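Local structure of ribonucleoside-diphosphate reductase subunit beta (Clostridium botulinum, 6ZJK) at residues H169-E172 with R173-I177; A59-F62 with Y63-M66; T152-I155 with T156-K159. The protein probably serves as the metal-bearing R2 subunit of a class I ribonucleotide reductase, supporting the conversion of ribonucleoside diphosphates to 2'-deoxyribonucleoside diphosphates. All blocks are in the same frame, centred on the assembly; numbering follows the deposited sequence.

Followed from the N terminus, the three contacts come in series, each between residues within a turn or so of one another; none closes a long loop, and none nests in or crosses another. Contact 2 comes first, on helix 58-68, which lies against helices 124-151 and 225-255, two of those that supply iron ligands. Contact 3 follows where helix 124-151 has ended and helix 154-161 starts. Contact 1 sits a little further on, in helix 168-186, packed on helices 90-118 and 262-287. Contacts 1 and 2 are on opposite sides of the chain's centre, their own centres about 34 Å apart. All three also reach the second subunit.

Contact 1 (H169-E172 with R173-I177); sequences HLLE and RNKFI
Glu172 and Lys175, three residues apart, meet at their charged ends on the side of helix 168-186 that turns toward the second subunit: OE2 and NZ form a salt bridge of 3.4 Å, its hydrogen bond a weak one. A bend in the glutamate chain at chi2 (-72°) brings the carboxylate round to the twice-bent lysine. NZ has a second, long and weak ion-pair partner in Glu31 of the second subunit.

The apolar contact is Leu171 CD2 against the CD methylene of Lys175, at 3.7 Å. On the buried side a methyl lies against an amide oxygen, Leu170 CD1 3.7 Å from Asn174 OD1, with Trp164 and Phe102 packed on both residues.

Beneath run four i to i+4 bonds, Arg173 N to His169 O through Phe176 N to Glu172 O, the alpha-helical ladder of helix 168-186, which packs on helices 90-118 and 262-287 in the all-helical R2 fold.

The polarity is therefore split: the ion pair, long and weak, lies between an exposed glutamate and a partly exposed lysine and probably adds little beside the backbone bonds, while Arg173 directs its charge to Glu279 of helix 262-287 and to the ring of Tyr207 on helix 190-220.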
loop_
_atom_site.group_PDB
_atom_site.type_symbol
_atom_site.label_atom_id
_atom_site.label_comp_id
_atom_site.label_asym_id
_atom_site.label_seq_id
_atom_site.Cartn_x
_atom_site.Cartn_y
_atom_site.Cartn_z
ATOM N N HIS A 169 10.219 27.552 11.650
ATOM C CA HIS A 169 10.087 27.622 10.230
ATOM C C HIS A 169 9.644 26.274 9.754
ATOM O O HIS A 169 8.800 26.178 8.927
ATOM C CB HIS A 169 11.425 27.903 9.558
ATOM C CG HIS A 169 11.806 29.342 9.519
ATOM N ND1 HIS A 169 12.333 29.999 10.606
ATOM C CD2 HIS A 169 11.772 30.246 8.514
ATOM C CE1 HIS A 169 12.587 31.251 10.280
ATOM N NE2 HIS A 169 12.247 31.428 9.018
ATOM N N LEU A 170 10.263 25.240 10.278
ATOM C CA LEU A 170 9.938 23.887 9.914
ATOM C C LEU A 170 8.524 23.556 10.298
ATOM O O LEU A 170 7.803 22.992 9.542
ATOM C CB LEU A 170 10.931 22.919 10.462
ATOM C CG LEU A 170 10.658 21.448 10.234
ATOM C CD1 LEU A 170 10.308 21.174 8.803
ATOM C CD2 LEU A 170 11.782 20.582 10.673
ATOM N N LEU A 171 8.103 23.980 11.447
ATOM C CA LEU A 171 6.759 23.738 11.844
ATOM C C LEU A 171 5.739 24.402 10.947
ATOM O O LEU A 171 4.797 23.796 10.584
ATOM C CB LEU A 171 6.547 24.196 13.257
ATOM C CG LEU A 171 5.540 23.488 14.123
ATOM C CD1 LEU A 171 4.776 24.454 14.943
ATOM C CD2 LEU A 171 4.582 22.667 13.333
ATOM N N GLU A 172 5.914 25.649 10.590
ATOM C CA GLU A 172 4.903 26.298 9.771
ATOM C C GLU A 172 4.803 25.680 8.399
ATOM O O GLU A 172 3.748 25.587 7.881
ATOM C CB GLU A 172 5.079 27.805 9.692
ATOM C CG GLU A 172 4.809 28.565 10.985
ATOM C CD GLU A 172 3.349 28.656 11.398
ATOM O OE1 GLU A 172 2.459 28.826 10.530
ATOM O OE2 GLU A 172 3.086 28.546 12.618
ATOM N N ARG A 173 5.912 25.273 7.826
ATOM C CA ARG A 173 5.929 24.613 6.547
ATOM C C ARG A 173 5.047 23.393 6.641
ATOM O O ARG A 173 4.103 23.246 5.889
ATOM C CB ARG A 173 7.326 24.188 6.198
ATOM C CG ARG A 173 8.119 25.175 5.403
ATOM C CD ARG A 173 9.077 24.499 4.440
ATOM N NE ARG A 173 8.518 24.361 3.111
ATOM C CZ ARG A 173 9.137 23.820 2.093
ATOM N NH1 ARG A 173 8.534 23.761 0.955
ATOM N NH2 ARG A 173 10.329 23.352 2.174
ATOM N N ASN A 174 5.298 22.572 7.642
ATOM C CA ASN A 174 4.536 21.374 7.896
ATOM C C ASN A 174 3.068 21.641 7.973
ATOM O O ASN A 174 2.308 21.005 7.332
ATOM C CB ASN A 174 5.030 20.679 9.133
ATOM C CG ASN A 174 6.322 19.965 8.913
ATOM O OD1 ASN A 174 6.906 20.065 7.887
ATOM N ND2 ASN A 174 6.764 19.255 9.886
ATOM N N LYS A 175 2.661 22.640 8.692
ATOM C CA LYS A 175 1.265 22.935 8.772
ATOM C C LYS A 175 0.688 23.360 7.458
ATOM O O LYS A 175 -0.409 23.036 7.143
ATOM C CB LYS A 175 1.059 24.027 9.765
ATOM C CG LYS A 175 1.029 23.519 11.164
ATOM C CD LYS A 175 1.616 24.538 12.087
ATOM C CE LYS A 175 0.610 25.575 12.491
ATOM N NZ LYS A 175 0.975 26.167 13.788
ATOM N N PHE A 176 1.422 24.140 6.712
ATOM C CA PHE A 176 0.961 24.569 5.426
ATOM C C PHE A 176 0.702 23.374 4.533
ATOM O O PHE A 176 -0.354 23.200 4.055
ATOM C CB PHE A 176 2.010 25.446 4.775
ATOM C CG PHE A 176 1.681 25.857 3.377
ATOM C CD1 PHE A 176 0.715 26.785 3.136
ATOM C CD2 PHE A 176 2.329 25.315 2.318
ATOM C CE1 PHE A 176 0.398 27.154 1.866
ATOM C CE2 PHE A 176 2.017 25.675 1.044
ATOM C CZ PHE A 176 1.062 26.605 0.822
ATOM N N ILE A 177 1.677 22.522 4.395
ATOM C CA ILE A 177 1.567 21.404 3.471
ATOM C C ILE A 177 0.448 20.453 3.889
ATOM O O ILE A 177 -0.337 19.997 3.051
ATOM C CB ILE A 177 2.924 20.688 3.361
ATOM C CG1 ILE A 177 3.937 21.605 2.658
ATOM C CG2 ILE A 177 2.770 19.371 2.633
ATOM C CD1 ILE A 177 5.382 21.086 2.643
#

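Contact 2 (A59-F62 with Y63-M66); sequences ASDF and YRTM
Tyr63, Arg64, Thr65 and Met66 each send the backbone N-H to the carbonyl four residues earlier, from a sound Tyr63 N to Ala59 O bond, through a weak one between Arg64 N and Ser60 O at 3.4 Å, to Met66 N on Phe62 O. Asp61 O is gripped twice by Thr65: its N comes in at 3.1 Å, and its OG1 at 3.2 Å from the opposite face of the carbonyl plane, standing above that plane. The hydroxyl gets there because OG1 sits beside the backbone N, anti to the carbonyl carbon (chi1 -70°).

Met66 runs past the carbonyl of Phe62, its CG 3.2 Å from Phe62 O, before bending at chi3. Its far end heads for Gln136 and Thr240 and stops about 8 Å from an iron ion, at the flank of the helical bundle that houses the diiron site of R2 proteins. Helices 124-151 and 225-255 of that bundle carry iron ligands, among them Glu137, His140, Glu238 and His241; Ala59 and Tyr63 rest on the first, Phe62 on the second.

With CG anti to its N (chi1 178°), the Tyr63 ring leads away from the turn, and its OH hydrogen-bonds Gln142 of the second subunit. Arg64 bends at chi3, leaving NH1 4.4 Å from Asp61 OD1, beyond a salt bridge, while NH2 pairs with Glu74 of the second subunit.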
loop_
_atom_site.group_PDB
_atom_site.type_symbol
_atom_site.label_atom_id
_atom_site.label_comp_id
_atom_site.label_asym_id
_atom_site.label_seq_id
_atom_site.Cartn_x
_atom_site.Cartn_y
_atom_site.Cartn_z
ATOM N N ALA A 59 -1.065 2.293 -17.667
ATOM C CA ALA A 59 -1.013 1.671 -16.360
ATOM C C ALA A 59 -0.206 0.390 -16.328
ATOM O O ALA A 59 0.511 0.146 -15.423
ATOM C CB ALA A 59 -2.386 1.429 -15.854
ATOM N N SER A 60 -0.290 -0.403 -17.354
ATOM C CA SER A 60 0.426 -1.638 -17.418
ATOM C C SER A 60 1.892 -1.518 -17.300
ATOM O O SER A 60 2.476 -2.218 -16.551
ATOM C CB SER A 60 0.100 -2.394 -18.697
ATOM O OG SER A 60 -1.261 -2.540 -18.837
ATOM N N ASP A 61 2.508 -0.663 -18.086
ATOM C CA ASP A 61 3.933 -0.510 -17.991
ATOM C C ASP A 61 4.391 0.101 -16.672
ATOM O O ASP A 61 5.394 -0.230 -16.220
ATOM C CB ASP A 61 4.484 0.264 -19.156
ATOM C CG ASP A 61 4.129 -0.356 -20.457
ATOM O OD1 ASP A 61 4.774 -1.328 -20.786
ATOM O OD2 ASP A 61 3.176 0.098 -21.117
ATOM N N PHE A 62 3.596 0.968 -16.092
ATOM C CA PHE A 62 3.934 1.577 -14.841
ATOM C C PHE A 62 3.979 0.511 -13.737
ATOM O O PHE A 62 4.823 0.565 -12.907
ATOM C CB PHE A 62 3.003 2.711 -14.444
ATOM C CG PHE A 62 3.147 3.963 -15.269
ATOM C CD1 PHE A 62 3.863 3.986 -16.413
ATOM C CD2 PHE A 62 2.522 5.080 -14.899
ATOM C CE1 PHE A 62 3.966 5.138 -17.147
ATOM C CE2 PHE A 62 2.605 6.216 -15.605
ATOM C CZ PHE A 62 3.318 6.252 -16.741
ATOM N N TYR A 63 3.079 -0.467 -13.769
ATOM C CA TYR A 63 3.052 -1.541 -12.811
ATOM C C TYR A 63 4.336 -2.271 -12.917
ATOM O O TYR A 63 4.996 -2.473 -11.968
ATOM C CB TYR A 63 1.883 -2.472 -13.082
ATOM C CG TYR A 63 1.778 -3.651 -12.184
ATOM C CD1 TYR A 63 2.400 -4.799 -12.469
ATOM C CD2 TYR A 63 1.032 -3.600 -11.073
ATOM C CE1 TYR A 63 2.283 -5.879 -11.659
ATOM C CE2 TYR A 63 0.921 -4.659 -10.253
ATOM C CZ TYR A 63 1.561 -5.787 -10.557
ATOM O OH TYR A 63 1.455 -6.809 -9.783
ATOM N N ARG A 64 4.731 -2.620 -14.101
ATOM C CA ARG A 64 5.924 -3.381 -14.290
ATOM C C ARG A 64 7.173 -2.701 -13.802
ATOM O O ARG A 64 7.950 -3.273 -13.112
ATOM C CB ARG A 64 6.017 -3.763 -15.742
ATOM C CG ARG A 64 7.165 -4.610 -16.162
ATOM C CD ARG A 64 7.051 -4.926 -17.636
ATOM N NE ARG A 64 6.352 -6.174 -17.865
ATOM C CZ ARG A 64 5.143 -6.296 -18.393
ATOM N NH1 ARG A 64 4.464 -5.256 -18.798
ATOM N NH2 ARG A 64 4.612 -7.495 -18.544
ATOM N N THR A 65 7.322 -1.452 -14.170
ATOM C CA THR A 65 8.449 -0.637 -13.821
ATOM C C THR A 65 8.597 -0.479 -12.316
ATOM O O THR A 65 9.634 -0.621 -11.790
ATOM C CB THR A 65 8.271 0.743 -14.458
ATOM O OG1 THR A 65 8.421 0.622 -15.847
ATOM C CG2 THR A 65 9.275 1.656 -13.970
ATOM N N MET A 66 7.503 -0.189 -11.667
ATOM C CA MET A 66 7.484 0.021 -10.256
ATOM C C MET A 66 7.936 -1.205 -9.506
ATOM O O MET A 66 8.729 -1.116 -8.640
ATOM C CB MET A 66 6.139 0.489 -9.803
ATOM C CG MET A 66 5.856 1.897 -10.172
ATOM S SD MET A 66 4.272 2.467 -9.783
ATOM C CE MET A 66 4.492 3.376 -8.309
#

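Contact 3 (T152-I155 with T156-K159); sequences TNPI and TRDK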
loop_
_atom_site.group_PDB
_atom_site.type_symbol
_atom_site.label_atom_id
_atom_site.label_comp_id
_atom_site.label_asym_id
_atom_site.label_seq_id
_atom_site.Cartn_x
_atom_site.Cartn_y
_atom_site.Cartn_z
ATOM N N THR A 152 24.396 7.387 14.117
ATOM C CA THR A 152 24.529 8.134 15.366
ATOM C C THR A 152 23.806 7.390 16.487
ATOM O O THR A 152 23.206 6.332 16.278
ATOM C CB THR A 152 24.046 9.588 15.178
ATOM O OG1 THR A 152 24.468 10.396 16.295
ATOM C CG2 THR A 152 22.528 9.651 15.005
ATOM N N ASN A 153 23.908 7.916 17.704
ATOM C CA ASN A 153 23.408 7.224 18.889
ATOM C C ASN A 153 21.953 7.592 19.156
ATOM O O ASN A 153 21.411 8.518 18.537
ATOM C CB ASN A 153 24.312 7.556 20.078
ATOM C CG ASN A 153 24.314 9.014 20.399
ATOM O OD1 ASN A 153 23.306 9.555 20.859
ATOM N ND2 ASN A 153 25.416 9.689 20.079
ATOM N N PRO A 154 21.265 6.862 20.062
ATOM C CA PRO A 154 19.818 7.097 20.242
ATOM C C PRO A 154 19.455 8.515 20.658
ATOM O O PRO A 154 18.378 8.996 20.284
ATOM C CB PRO A 154 19.435 6.099 21.357
ATOM C CG PRO A 154 20.414 5.028 21.269
ATOM C CD PRO A 154 21.715 5.715 20.878
ATOM N N ILE A 155 20.294 9.187 21.455
ATOM C CA ILE A 155 19.862 10.502 21.916
ATOM C C ILE A 155 19.918 11.516 20.776
ATOM O O ILE A 155 18.936 12.218 20.505
ATOM C CB ILE A 155 20.703 10.948 23.125
ATOM C CG1 ILE A 155 20.502 9.981 24.284
ATOM C CG2 ILE A 155 20.290 12.328 23.590
ATOM C CD1 ILE A 155 19.462 10.412 25.282
ATOM N N THR A 156 20.970 11.525 19.950
ATOM C CA THR A 156 21.069 12.365 18.754
ATOM C C THR A 156 19.952 12.061 17.760
ATOM O O THR A 156 19.452 12.972 17.090
ATOM C CB THR A 156 22.434 12.179 18.092
ATOM O OG1 THR A 156 23.465 12.518 19.025
ATOM C CG2 THR A 156 22.553 13.051 16.854
ATOM N N ARG A 157 19.681 10.760 17.589
ATOM C CA ARG A 157 18.661 10.289 16.657
ATOM C C ARG A 157 17.306 10.908 16.955
ATOM O O ARG A 157 16.622 11.404 16.040
ATOM C CB ARG A 157 18.563 8.761 16.742
ATOM C CG ARG A 157 17.472 8.104 15.931
ATOM C CD ARG A 157 17.180 6.667 16.464
ATOM N NE ARG A 157 16.515 6.675 17.763
ATOM C CZ ARG A 157 16.646 5.726 18.686
ATOM N NH1 ARG A 157 17.432 4.680 18.472
ATOM N NH2 ARG A 157 15.987 5.826 19.827
ATOM N N ASP A 158 16.905 10.883 18.237
ATOM C CA ASP A 158 15.596 11.397 18.640
ATOM C C ASP A 158 15.537 12.912 18.504
ATOM O O ASP A 158 14.463 13.467 18.249
ATOM C CB ASP A 158 15.266 10.977 20.089
ATOM C CG ASP A 158 14.772 9.517 20.210
ATOM O OD1 ASP A 158 14.658 8.808 19.186
ATOM O OD2 ASP A 158 14.503 9.067 21.354
ATOM N N LYS A 159 16.680 13.588 18.688
ATOM C CA LYS A 159 16.763 15.031 18.504
ATOM C C LYS A 159 16.516 15.416 17.040
ATOM O O LYS A 159 15.901 16.448 16.766
ATOM C CB LYS A 159 18.131 15.520 18.971
ATOM C CG LYS A 159 18.251 17.030 19.161
ATOM C CD LYS A 159 19.669 17.485 18.833
ATOM C CE LYS A 159 20.023 18.839 19.471
ATOM N NZ LYS A 159 21.468 19.143 19.527
#
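Asn153 caps the N terminus of helix 154-161, its OD1 accepting from Thr156 N at 3.2 Å. The bond is straight at the hydrogen (173°), yet the donor stands above the plane of the amide, off its lone pairs. The side chain takes the crowded position, CG between the backbone N and the carbonyl carbon (chi1 62°). The same oxygen also takes weak bonds from Ile155 N and Thr156 OG1; Pro154 has no N-H to offer.

Thr156 holds its hydroxyl beside its backbone N, facing the cap, and CG2 anti to that N, toward Thr152 OG1. The side chain of Thr152, just past helix 124-151, crosses that of Thr156 at about a right angle: its OG1 lies 3.2 Å from Thr156 CB, and the two CG2 methyls are 3.9 Å apart.

Arg157 extends to a bend at chi3 (71°), which swings the guanidinium over Pro154, whose CA sits above the centre of one face. NH1 forms a salt bridge with Asp149 of the preceding helix. At the guanidinium edge, in plane, Arg157 NE forms a salt bridge with Asp158 OD1 at 3.2 Å, reaching it from above the carboxylate plane, and NH2 adds a weak bond to the same oxygen.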